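Alpha-rhamnosidase (Dictyoglomus thermophilum, PDB 6I60) probably hydrolyses terminal non-reducing alpha-L-rhamnose residues in alpha-L-rhamnosides. Local coordinates at residues 393-398 and 497-502; 510-515 and 759-764; 793-798 and 802-807; 808-811 and 815-818. All blocks are in the same frame, centred on the assembly; numbering follows the deposited sequence.

Contact 1: residues 393-398 and 497-502; sequences HAELTY and CPQRDE
The carboxylate of E395 and the side-chain amide of Q499 are the flat groups that meet here, their planes 51° apart, so that they neither stack nor stand square to each other. The two side chains cross at about a right angle, with Q499 CG 3.7 Å from both E395 CD and E395 OE1. With CG set beside the backbone N (chi1 -84°) and the chain extended from there, E395 carries its carboxylate across to the loop. It reaches from the end of strand 388-394, in the concanavalin-like beta domain, to the loop ahead of helix 507-512 in the catalytic (alpha/alpha)6-barrel domain, and so spans the two domains. Outside the two segments, E395 OE2 takes a hydrogen bond from N371 ND2, while E395 OE1 bonds T407 OG1 and receives the backbone N-H of H818. Removing this carboxylate, as with an alanine here, would probably leave N371 ND2, T407 OG1 and the N-H of H818 each without its carboxylate partner. The hydrogen bonds named here come from neutral groups, which would help to stabilise a negative charge on the buried carboxylate.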
loop_
_atom_site.group_PDB
_atom_site.type_symbol
_atom_site.label_atom_id
_atom_site.label_comp_id
_atom_site.label_asym_id
_atom_site.label_seq_id
_atom_site.Cartn_x
_atom_site.Cartn_y
_atom_site.Cartn_z
ATOM N N HIS A 393 8.333 4.608 -23.475
ATOM C CA HIS A 393 7.522 3.611 -22.790
ATOM C C HIS A 393 6.047 3.886 -23.048
ATOM O O HIS A 393 5.628 5.044 -23.133
ATOM C CB HIS A 393 7.795 3.610 -21.278
ATOM C CG HIS A 393 9.247 3.695 -20.923
ATOM N ND1 HIS A 393 9.998 4.835 -21.115
ATOM C CD2 HIS A 393 10.084 2.782 -20.375
ATOM C CE1 HIS A 393 11.236 4.619 -20.709
ATOM N NE2 HIS A 393 11.315 3.381 -20.254
ATOM N N ALA A 394 5.260 2.819 -23.165
ATOM C CA ALA A 394 3.838 2.963 -23.434
ATOM C C ALA A 394 3.084 1.757 -22.893
ATOM O O ALA A 394 3.656 0.689 -22.660
ATOM C CB ALA A 394 3.563 3.135 -24.932
ATOM N N GLU A 395 1.779 1.950 -22.699
ATOM C CA GLU A 395 0.887 0.912 -22.200
ATOM C C GLU A 395 0.272 0.081 -23.321
ATOM O O GLU A 395 0.068 -1.127 -23.153
ATOM C CB GLU A 395 -0.233 1.538 -21.362
ATOM C CG GLU A 395 0.131 1.806 -19.913
ATOM C CD GLU A 395 -1.086 2.128 -19.061
ATOM O OE1 GLU A 395 -2.017 2.784 -19.575
ATOM O OE2 GLU A 395 -1.116 1.721 -17.878
ATOM N N LEU A 396 -0.029 0.700 -24.457
ATOM C CA LEU A 396 -0.754 0.059 -25.547
ATOM C C LEU A 396 0.055 0.131 -26.839
ATOM O O LEU A 396 1.122 0.744 -26.904
ATOM C CB LEU A 396 -2.129 0.706 -25.729
ATOM C CG LEU A 396 -2.941 0.830 -24.440
ATOM C CD1 LEU A 396 -4.178 1.689 -24.650
ATOM C CD2 LEU A 396 -3.314 -0.551 -23.917
ATOM N N THR A 397 -0.477 -0.505 -27.878
ATOM C CA THR A 397 0.162 -0.550 -29.183
ATOM C C THR A 397 -0.855 -0.215 -30.265
ATOM O O THR A 397 -2.067 -0.227 -30.037
ATOM C CB THR A 397 0.783 -1.928 -29.461
ATOM O OG1 THR A 397 1.487 -1.892 -30.708
ATOM C CG2 THR A 397 -0.303 -2.995 -29.532
ATOM N N TYR A 398 -0.342 0.090 -31.452
ATOM C CA TYR A 398 -1.163 0.321 -32.630
ATOM C C TYR A 398 -1.146 -0.913 -33.528
ATOM O O TYR A 398 -0.329 -1.822 -33.365
ATOM C CB TYR A 398 -0.674 1.552 -33.400
ATOM C CG TYR A 398 -1.091 2.867 -32.778
ATOM C CD1 TYR A 398 -2.376 3.045 -32.279
ATOM C CD2 TYR A 398 -0.200 3.930 -32.685
ATOM C CE1 TYR A 398 -2.762 4.244 -31.709
ATOM C CE2 TYR A 398 -0.577 5.133 -32.115
ATOM C CZ TYR A 398 -1.859 5.285 -31.630
ATOM O OH TYR A 398 -2.239 6.479 -31.062
ATOM N N CYS A 497 -3.080 5.962 -10.927
ATOM C CA CYS A 497 -2.440 5.406 -12.106
ATOM C C CYS A 497 -0.947 5.660 -12.000
ATOM O O CYS A 497 -0.516 6.551 -11.260
ATOM C CB CYS A 497 -2.988 6.027 -13.397
ATOM S SG CYS A 497 -2.951 7.831 -13.435
ATOM N N PRO A 498 -0.128 4.881 -12.703
ATOM C CA PRO A 498 1.320 5.074 -12.596
ATOM C C PRO A 498 1.997 5.466 -13.901
ATOM O O PRO A 498 3.230 5.468 -13.973
ATOM C CB PRO A 498 1.795 3.697 -12.128
ATOM C CG PRO A 498 0.772 2.722 -12.756
ATOM C CD PRO A 498 -0.435 3.533 -13.212
ATOM N N GLN A 499 1.225 5.804 -14.935
ATOM C CA GLN A 499 1.788 5.955 -16.271
ATOM C C GLN A 499 1.732 7.373 -16.827
ATOM O O GLN A 499 2.608 7.741 -17.613
ATOM C CB GLN A 499 1.090 4.998 -17.252
ATOM C CG GLN A 499 -0.235 5.497 -17.812
ATOM C CD GLN A 499 -1.393 5.290 -16.854
ATOM O OE1 GLN A 499 -1.662 4.171 -16.416
ATOM N NE2 GLN A 499 -2.082 6.374 -16.522
ATOM N N ARG A 500 0.750 8.183 -16.440
ATOM C CA ARG A 500 0.556 9.486 -17.057
ATOM C C ARG A 500 1.009 10.606 -16.117
ATOM O O ARG A 500 1.653 10.371 -15.087
ATOM C CB ARG A 500 -0.906 9.655 -17.479
ATOM C CG ARG A 500 -1.901 9.694 -16.333
ATOM C CD ARG A 500 -3.324 9.544 -16.850
ATOM N NE ARG A 500 -4.323 9.710 -15.798
ATOM C CZ ARG A 500 -5.567 9.247 -15.874
ATOM N NH1 ARG A 500 -5.962 8.586 -16.953
ATOM N NH2 ARG A 500 -6.414 9.440 -14.874
ATOM N N ASP A 501 0.669 11.840 -16.487
ATOM C CA ASP A 501 1.074 13.023 -15.737
ATOM C C ASP A 501 0.188 13.238 -14.517
ATOM O O ASP A 501 -0.304 14.346 -14.284
ATOM C CB ASP A 501 1.042 14.258 -16.642
ATOM C CG ASP A 501 -0.255 14.377 -17.428
ATOM O OD1 ASP A 501 -1.113 13.475 -17.327
ATOM O OD2 ASP A 501 -0.416 15.381 -18.152
ATOM N N GLU A 502 -0.018 12.183 -13.731
ATOM C CA GLU A 502 -0.830 12.277 -12.526
ATOM C C GLU A 502 -0.156 11.530 -11.384
ATOM O O GLU A 502 0.692 12.094 -10.683
ATOM C CB GLU A 502 -2.235 11.724 -12.778
ATOM C CG GLU A 502 -3.260 12.131 -11.730
ATOM C CD GLU A 502 -4.687 12.014 -12.231
ATOM O OE1 GLU A 502 -5.613 12.394 -11.483
ATOM O OE2 GLU A 502 -4.883 11.542 -13.371
#

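Contact 2: residues 510-515 and 759-764; sequences AQLSAE and TGIVAT
L512 reaches over to I761 and V762 and carries most of this apolar contact between two helical parts of the (alpha/alpha)6 barrel, the six-hairpin fold of the catalytic domain. L512 closes helix 507-512, just before S513 breaks the helical run ahead of helix 514-520; I761 and V762 lie at the weakly bonded beginning of helix 761-773. The CA atoms of L512 and V762 come within 7.0 Å, and the L512 side chain fills the gap between the two backbones at this point. With CG beside the backbone N (chi1 -66°), L512 directs its branched end at the first turn of the other helix. CD1 of L512 lies against the I761 side chain, 3.7 Å from I761 CG1, and more distantly faces V762 CG2 at 4.4 Å. CD2 of L512 lies over the backbone between I761 and V762, 4.0 Å from V762 CA. Y633 of helix 626-648 touches both L512 and V762, while M822 and F823 pack on I761, so the cluster continues beyond the two segments. The start of helix 761-773 is itself held by the D612 carboxylate, which accepts the backbone N-H groups of G760 and A763 and, weakly, that of V762. Besides meeting side chains, the leucine also abuts a polar backbone atom: its CD1 stands 3.4 Å from the carbonyl oxygen O of I761.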
loop_
_atom_site.group_PDB
_atom_site.type_symbol
_atom_site.label_atom_id
_atom_site.label_comp_id
_atom_site.label_asym_id
_atom_site.label_seq_id
_atom_site.Cartn_x
_atom_site.Cartn_y
_atom_site.Cartn_z
ATOM N N ALA A 510 -7.821 4.909 -3.080
ATOM C CA ALA A 510 -7.109 4.232 -2.002
ATOM C C ALA A 510 -8.068 3.611 -0.997
ATOM O O ALA A 510 -7.748 2.579 -0.394
ATOM C CB ALA A 510 -6.170 5.212 -1.301
ATOM N N GLN A 511 -9.242 4.214 -0.806
ATOM C CA GLN A 511 -10.195 3.689 0.164
ATOM C C GLN A 511 -10.872 2.425 -0.350
ATOM O O GLN A 511 -11.011 1.444 0.390
ATOM C CB GLN A 511 -11.237 4.757 0.497
ATOM C CG GLN A 511 -12.429 4.242 1.285
ATOM C CD GLN A 511 -13.628 3.941 0.406
ATOM O OE1 GLN A 511 -13.950 4.701 -0.509
ATOM N NE2 GLN A 511 -14.296 2.826 0.681
ATOM N N LEU A 512 -11.293 2.426 -1.619
ATOM C CA LEU A 512 -12.060 1.304 -2.151
ATOM C C LEU A 512 -11.199 0.064 -2.357
ATOM O O LEU A 512 -11.719 -1.058 -2.330
ATOM C CB LEU A 512 -12.726 1.703 -3.467
ATOM C CG LEU A 512 -13.809 2.777 -3.362
ATOM C CD1 LEU A 512 -14.060 3.404 -4.719
ATOM C CD2 LEU A 512 -15.093 2.198 -2.784
ATOM N N SER A 513 -9.895 0.234 -2.571
ATOM C CA SER A 513 -8.993 -0.889 -2.779
ATOM C C SER A 513 -8.157 -1.208 -1.546
ATOM O O SER A 513 -7.237 -2.028 -1.630
ATOM C CB SER A 513 -8.080 -0.625 -3.981
ATOM O OG SER A 513 -7.204 0.464 -3.744
ATOM N N ALA A 514 -8.463 -0.591 -0.403
ATOM C CA ALA A 514 -7.660 -0.823 0.794
ATOM C C ALA A 514 -7.861 -2.234 1.334
ATOM O O ALA A 514 -6.913 -2.855 1.827
ATOM C CB ALA A 514 -7.994 0.218 1.862
ATOM N N GLU A 515 -9.087 -2.758 1.251
ATOM C CA GLU A 515 -9.343 -4.108 1.742
ATOM C C GLU A 515 -8.647 -5.159 0.887
ATOM O O GLU A 515 -8.189 -6.181 1.413
ATOM C CB GLU A 515 -10.848 -4.373 1.792
ATOM C CG GLU A 515 -11.231 -5.667 2.493
ATOM C CD GLU A 515 -12.731 -5.818 2.662
ATOM O OE1 GLU A 515 -13.467 -5.613 1.675
ATOM O OE2 GLU A 515 -13.174 -6.142 3.783
ATOM N N THR A 759 -22.503 -0.236 -12.251
ATOM C CA THR A 759 -22.063 0.503 -11.077
ATOM C C THR A 759 -20.662 1.056 -11.294
ATOM O O THR A 759 -19.845 0.466 -12.006
ATOM C CB THR A 759 -22.070 -0.387 -9.829
ATOM O OG1 THR A 759 -21.302 -1.572 -10.081
ATOM C CG2 THR A 759 -23.492 -0.781 -9.460
ATOM N N GLY A 760 -20.391 2.192 -10.659
ATOM C CA GLY A 760 -19.080 2.803 -10.695
ATOM C C GLY A 760 -18.142 2.187 -9.676
ATOM O O GLY A 760 -18.331 1.060 -9.212
ATOM N N ILE A 761 -17.112 2.955 -9.314
ATOM C CA ILE A 761 -16.099 2.437 -8.402
ATOM C C ILE A 761 -16.660 2.267 -6.994
ATOM O O ILE A 761 -16.248 1.359 -6.261
ATOM C CB ILE A 761 -14.856 3.347 -8.409
ATOM C CG1 ILE A 761 -15.208 4.757 -7.935
ATOM C CG2 ILE A 761 -14.248 3.409 -9.797
ATOM C CD1 ILE A 761 -13.996 5.617 -7.666
ATOM N N VAL A 762 -17.610 3.116 -6.596
ATOM C CA VAL A 762 -18.125 3.075 -5.229
ATOM C C VAL A 762 -19.029 1.864 -5.034
ATOM O O VAL A 762 -18.827 1.060 -4.116
ATOM C CB VAL A 762 -18.861 4.384 -4.891
ATOM C CG1 VAL A 762 -19.742 4.194 -3.664
ATOM C CG2 VAL A 762 -17.867 5.519 -4.676
ATOM N N ALA A 763 -20.041 1.717 -5.891
ATOM C CA ALA A 763 -21.023 0.656 -5.713
ATOM C C ALA A 763 -20.493 -0.718 -6.103
ATOM O O ALA A 763 -21.019 -1.726 -5.617
ATOM C CB ALA A 763 -22.287 0.973 -6.511
ATOM N N THR A 764 -19.473 -0.789 -6.964
ATOM C CA THR A 764 -18.878 -2.084 -7.281
ATOM C C THR A 764 -18.224 -2.705 -6.056
ATOM O O THR A 764 -18.181 -3.934 -5.930
ATOM C CB THR A 764 -17.854 -1.944 -8.408
ATOM O OG1 THR A 764 -18.411 -1.160 -9.469
ATOM C CG2 THR A 764 -17.464 -3.311 -8.951
#

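Contact 3: residues 793-798 and 802-807; sequences GYMIEE and TLWERW
M795 and W804 run past each other in opposite directions, the methionine chain lying over one face of the indole. The CA of M795 sits 4.0 Å from the centroid of the W804 six-membered ring and only 15° off its normal, a CH-pi contact, and M795 CG follows at 3.6 Å from W804 CE3. Because CG stands beside the backbone N (chi1 -55°) and the chain is extended beyond it, the sulfur is carried on toward the root of the indole. There SD makes an oblique Met-aromatic contact, 4.4 Å from the centroid of the five-membered ring of W804. The backbone N-H of W804 also points at this sulfur, in a weak hydrogen bond of 3.5 Å between W804 N and M795 SD. The methionine methyl goes further and meets W807 obliquely, CE of M795 lying 3.6 Å from W807 CE3. At the other end of W804 the approach is edge-on: E798 CB lies near the ring plane, 3.5 Å from W804 CH2, while the E798 carboxylate turns off to a salt bridge with K809. The carbonyl oxygen of W807 lies at the edge of the Y794 ring, 4.0 Å from Y794 CD2. Through these side chains the short helix 792-797 is packed against the returning loop that leads toward helix 826-835. Beyond the contact, H818 meets the W804 ring, F792 meets W807 edge to face, and L803 leans on N481 and I482 of helix 473-488.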
loop_
_atom_site.group_PDB
_atom_site.type_symbol
_atom_site.label_atom_id
_atom_site.label_comp_id
_atom_site.label_asym_id
_atom_site.label_seq_id
_atom_site.Cartn_x
_atom_site.Cartn_y
_atom_site.Cartn_z
ATOM N N GLY A 793 -13.923 -9.555 -16.990
ATOM C CA GLY A 793 -13.499 -10.485 -18.021
ATOM C C GLY A 793 -13.339 -9.828 -19.374
ATOM O O GLY A 793 -12.460 -10.210 -20.152
ATOM N N TYR A 794 -14.174 -8.830 -19.673
ATOM C CA TYR A 794 -14.037 -8.106 -20.932
ATOM C C TYR A 794 -12.693 -7.393 -21.023
ATOM O O TYR A 794 -12.132 -7.267 -22.118
ATOM C CB TYR A 794 -15.186 -7.111 -21.089
ATOM C CG TYR A 794 -15.151 -6.334 -22.384
ATOM C CD1 TYR A 794 -15.161 -6.988 -23.608
ATOM C CD2 TYR A 794 -15.107 -4.947 -22.381
ATOM C CE1 TYR A 794 -15.127 -6.282 -24.796
ATOM C CE2 TYR A 794 -15.073 -4.232 -23.564
ATOM C CZ TYR A 794 -15.084 -4.904 -24.769
ATOM O OH TYR A 794 -15.049 -4.199 -25.949
ATOM N N MET A 795 -12.161 -6.923 -19.892
ATOM C CA MET A 795 -10.829 -6.327 -19.899
ATOM C C MET A 795 -9.774 -7.363 -20.256
ATOM O O MET A 795 -8.876 -7.095 -21.064
ATOM C CB MET A 795 -10.520 -5.704 -18.538
ATOM C CG MET A 795 -11.542 -4.692 -18.055
ATOM S SD MET A 795 -10.979 -3.825 -16.577
ATOM C CE MET A 795 -12.477 -2.962 -16.105
ATOM N N ILE A 796 -9.875 -8.558 -19.669
ATOM C CA ILE A 796 -8.896 -9.608 -19.924
ATOM C C ILE A 796 -8.982 -10.079 -21.371
ATOM O O ILE A 796 -7.957 -10.296 -22.030
ATOM C CB ILE A 796 -9.092 -10.768 -18.928
ATOM C CG1 ILE A 796 -8.217 -10.573 -17.685
ATOM C CG2 ILE A 796 -8.784 -12.110 -19.575
ATOM C CD1 ILE A 796 -8.562 -9.349 -16.859
ATOM N N GLU A 797 -10.200 -10.230 -21.896
ATOM C CA GLU A 797 -10.361 -10.645 -23.284
ATOM C C GLU A 797 -9.795 -9.621 -24.258
ATOM O O GLU A 797 -9.439 -9.985 -25.384
ATOM C CB GLU A 797 -11.839 -10.905 -23.593
ATOM C CG GLU A 797 -12.448 -12.068 -22.813
ATOM C CD GLU A 797 -11.720 -13.386 -23.043
ATOM O OE1 GLU A 797 -11.611 -13.810 -24.213
ATOM O OE2 GLU A 797 -11.261 -13.998 -22.053
ATOM N N GLU A 798 -9.694 -8.356 -23.852
ATOM C CA GLU A 798 -9.143 -7.305 -24.696
ATOM C C GLU A 798 -7.667 -7.038 -24.418
ATOM O O GLU A 798 -7.145 -6.005 -24.847
ATOM C CB GLU A 798 -9.951 -6.017 -24.531
ATOM C CG GLU A 798 -11.305 -6.040 -25.223
ATOM C CD GLU A 798 -11.197 -6.003 -26.738
ATOM O OE1 GLU A 798 -10.136 -5.593 -27.255
ATOM O OE2 GLU A 798 -12.175 -6.384 -27.413
ATOM N N THR A 802 -3.531 -5.619 -16.365
ATOM C CA THR A 802 -3.910 -4.983 -15.109
ATOM C C THR A 802 -5.387 -4.620 -15.235
ATOM O O THR A 802 -6.135 -5.190 -16.040
ATOM C CB THR A 802 -3.017 -3.771 -14.801
ATOM O OG1 THR A 802 -2.846 -2.981 -15.986
ATOM C CG2 THR A 802 -1.652 -4.223 -14.301
ATOM N N LEU A 803 -5.831 -3.654 -14.443
ATOM C CA LEU A 803 -7.216 -3.213 -14.468
ATOM C C LEU A 803 -7.315 -1.837 -15.114
ATOM O O LEU A 803 -6.420 -1.000 -14.972
ATOM C CB LEU A 803 -7.808 -3.181 -13.056
ATOM C CG LEU A 803 -8.801 -4.306 -12.750
ATOM C CD1 LEU A 803 -8.142 -5.666 -12.898
ATOM C CD2 LEU A 803 -9.387 -4.142 -11.360
ATOM N N TRP A 804 -8.411 -1.615 -15.832
ATOM C CA TRP A 804 -8.629 -0.373 -16.553
ATOM C C TRP A 804 -9.276 0.676 -15.657
ATOM O O TRP A 804 -9.879 0.368 -14.627
ATOM C CB TRP A 804 -9.519 -0.601 -17.775
ATOM C CG TRP A 804 -8.884 -1.409 -18.850
ATOM C CD1 TRP A 804 -7.565 -1.728 -18.968
ATOM C CD2 TRP A 804 -9.546 -2.008 -19.969
ATOM N NE1 TRP A 804 -7.363 -2.489 -20.093
ATOM C CE2 TRP A 804 -8.563 -2.676 -20.726
ATOM C CE3 TRP A 804 -10.875 -2.045 -20.405
ATOM C CZ2 TRP A 804 -8.866 -3.374 -21.893
ATOM C CZ3 TRP A 804 -11.173 -2.737 -21.565
ATOM C CH2 TRP A 804 -10.172 -3.391 -22.296
ATOM N N GLU A 805 -9.146 1.934 -16.078
ATOM C CA GLU A 805 -9.857 3.021 -15.418
ATOM C C GLU A 805 -11.337 3.022 -15.776
ATOM O O GLU A 805 -12.177 3.349 -14.929
ATOM C CB GLU A 805 -9.217 4.361 -15.792
ATOM C CG GLU A 805 -9.938 5.585 -15.255
ATOM C CD GLU A 805 -9.162 6.865 -15.492
ATOM O OE1 GLU A 805 -8.214 6.843 -16.304
ATOM O OE2 GLU A 805 -9.497 7.892 -14.864
ATOM N N ARG A 806 -11.676 2.644 -17.006
ATOM C CA ARG A 806 -13.050 2.638 -17.484
ATOM C C ARG A 806 -13.427 1.251 -17.987
ATOM O O ARG A 806 -12.566 0.467 -18.401
ATOM C CB ARG A 806 -13.249 3.664 -18.602
ATOM C CG ARG A 806 -12.347 4.880 -18.482
ATOM C CD ARG A 806 -13.016 5.972 -17.673
ATOM N NE ARG A 806 -14.416 6.127 -18.051
ATOM C CZ ARG A 806 -14.837 6.881 -19.060
ATOM N NH1 ARG A 806 -13.966 7.562 -19.794
ATOM N NH2 ARG A 806 -16.131 6.955 -19.335
ATOM N N TRP A 807 -14.730 0.956 -17.947
ATOM C CA TRP A 807 -15.212 -0.326 -18.449
ATOM C C TRP A 807 -15.003 -0.443 -19.954
ATOM O O TRP A 807 -14.668 -1.521 -20.459
ATOM C CB TRP A 807 -16.689 -0.505 -18.100
ATOM C CG TRP A 807 -16.982 -0.552 -16.627
ATOM C CD1 TRP A 807 -17.584 0.419 -15.879
ATOM C CD2 TRP A 807 -16.699 -1.632 -15.728
ATOM N NE1 TRP A 807 -17.688 0.013 -14.571
ATOM C CE2 TRP A 807 -17.152 -1.241 -14.451
ATOM C CE3 TRP A 807 -16.104 -2.888 -15.877
ATOM C CZ2 TRP A 807 -17.029 -2.062 -13.331
ATOM C CZ3 TRP A 807 -15.982 -3.703 -14.762
ATOM C CH2 TRP A 807 -16.442 -3.286 -13.506
#

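Contact 4: residues 808-811 and 815-818; sequences EKLT and MNSH
A single hydrogen bond joins the two loop segments: the ring nitrogen NE2 of H818 donates to the backbone carbonyl of L810, with 3.0 Å between H818 NE2 and L810 O and an N-H...O angle of 152°. The acceptor lies in the imidazole plane, whereas the donor stands above the carbonyl plane, 41° out of it, and so misses the lone pairs. The carbonyl oxygen of N816 also lies at the edge of the H818 ring, in its plane. Both segments belong to the long loop between helices 792-797 and 826-835 of the (alpha/alpha)6-barrel domain, which doubles back so that L810 faces N816. Packing does the rest, the side chains of L810 and N816 crossing at about a right angle. CB of L810 rests 3.3 Å from N816 OD1, and CD1 of L810 lies 3.6 Å from that same oxygen. On the backbone side, N816 CB approaches L810 O at 3.4 Å. With a leucine in place of H818, the L810 carbonyl would probably lose its hydrogen-bond donor from segment 815-818, leaving the packing on N816 to join these two segments. Farther out, L396 of strand 396-397 packs against both T811 and H818, and the backbone oxygen of H818 bonds T802 OG1.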
loop_
_atom_site.group_PDB
_atom_site.type_symbol
_atom_site.label_atom_id
_atom_site.label_comp_id
_atom_site.label_asym_id
_atom_site.label_seq_id
_atom_site.Cartn_x
_atom_site.Cartn_y
_atom_site.Cartn_z
ATOM N N GLU A 808 -15.192 0.653 -20.683
ATOM C CA GLU A 808 -15.058 0.639 -22.131
ATOM C C GLU A 808 -13.592 0.614 -22.536
ATOM O O GLU A 808 -12.740 1.215 -21.876
ATOM C CB GLU A 808 -15.742 1.862 -22.741
ATOM C CG GLU A 808 -17.207 2.008 -22.363
ATOM C CD GLU A 808 -17.408 2.766 -21.062
ATOM O OE1 GLU A 808 -16.587 3.655 -20.752
ATOM O OE2 GLU A 808 -18.389 2.470 -20.350
ATOM N N LYS A 809 -13.300 -0.089 -23.629
ATOM C CA LYS A 809 -11.952 -0.103 -24.183
ATOM C C LYS A 809 -11.669 1.245 -24.833
ATOM O O LYS A 809 -12.254 1.579 -25.869
ATOM C CB LYS A 809 -11.803 -1.242 -25.187
ATOM C CG LYS A 809 -10.527 -1.181 -26.006
ATOM C CD LYS A 809 -9.829 -2.529 -26.042
ATOM C CE LYS A 809 -8.876 -2.621 -27.223
ATOM N NZ LYS A 809 -8.201 -3.948 -27.277
ATOM N N LEU A 810 -10.781 2.027 -24.225
ATOM C CA LEU A 810 -10.458 3.365 -24.699
ATOM C C LEU A 810 -8.947 3.524 -24.756
ATOM O O LEU A 810 -8.259 3.307 -23.754
ATOM C CB LEU A 810 -11.076 4.431 -23.793
ATOM C CG LEU A 810 -12.604 4.498 -23.812
ATOM C CD1 LEU A 810 -13.155 4.743 -22.421
ATOM C CD2 LEU A 810 -13.064 5.579 -24.766
ATOM N N THR A 811 -8.437 3.905 -25.924
ATOM C CA THR A 811 -7.002 3.981 -26.170
ATOM C C THR A 811 -6.622 5.335 -26.752
ATOM O O THR A 811 -5.827 5.430 -27.692
ATOM C CB THR A 811 -6.548 2.852 -27.093
ATOM O OG1 THR A 811 -5.220 3.118 -27.558
ATOM C CG2 THR A 811 -7.484 2.730 -28.282
ATOM N N MET A 815 -9.226 10.407 -19.746
ATOM C CA MET A 815 -9.330 9.372 -18.723
ATOM C C MET A 815 -9.487 7.985 -19.334
ATOM O O MET A 815 -10.570 7.396 -19.277
ATOM C CB MET A 815 -10.499 9.672 -17.788
ATOM C CG MET A 815 -10.099 10.413 -16.529
ATOM S SD MET A 815 -11.506 10.765 -15.465
ATOM C CE MET A 815 -12.590 9.394 -15.850
ATOM N N ASN A 816 -8.405 7.453 -19.908
ATOM C CA ASN A 816 -8.415 6.162 -20.588
ATOM C C ASN A 816 -7.276 5.271 -20.104
ATOM O O ASN A 816 -6.794 4.418 -20.854
ATOM C CB ASN A 816 -8.319 6.337 -22.106
ATOM C CG ASN A 816 -9.447 7.172 -22.680
ATOM O OD1 ASN A 816 -10.536 7.250 -22.112
ATOM N ND2 ASN A 816 -9.195 7.789 -23.830
ATOM N N SER A 817 -6.828 5.457 -18.865
ATOM C CA SER A 817 -5.656 4.736 -18.387
ATOM C C SER A 817 -5.952 3.249 -18.228
ATOM O O SER A 817 -7.083 2.840 -17.946
ATOM C CB SER A 817 -5.173 5.310 -17.058
ATOM O OG SER A 817 -4.360 4.373 -16.371
ATOM N N HIS A 818 -4.908 2.435 -18.403
ATOM C CA HIS A 818 -5.029 0.983 -18.404
ATOM C C HIS A 818 -4.340 0.333 -17.209
ATOM O O HIS A 818 -3.982 -0.848 -17.275
ATOM C CB HIS A 818 -4.469 0.412 -19.707
ATOM C CG HIS A 818 -5.429 0.467 -20.854
ATOM N ND1 HIS A 818 -5.721 -0.632 -21.634
ATOM C CD2 HIS A 818 -6.165 1.489 -21.352
ATOM C CE1 HIS A 818 -6.596 -0.289 -22.563
ATOM N NE2 HIS A 818 -6.882 0.992 -22.414
#

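Contacts 1, 3 and 4 form one connected cluster, with contact 4 about 10 Å from contact 1 and about 9 Å from contact 3, centre to centre. R500 links contact 1 to both others: its NH1 pairs with E805 OE1 of contact 3 in a 2.9 Å salt bridge and packs 3.4 Å from S817 CB of contact 4. A probable backbone hydrogen bond, E805 N to S817 O (2.9 Å), ties contact 3 to contact 4. Contact 2 stands apart from contacts 1 and 4, its centre about 22 and 18 Å from theirs, but touches contact 3 where T759 nears W807. A triethylene glycol, probably from crystallisation, bonds weakly to E502, and one lies about 6 Å from the I761 side chain.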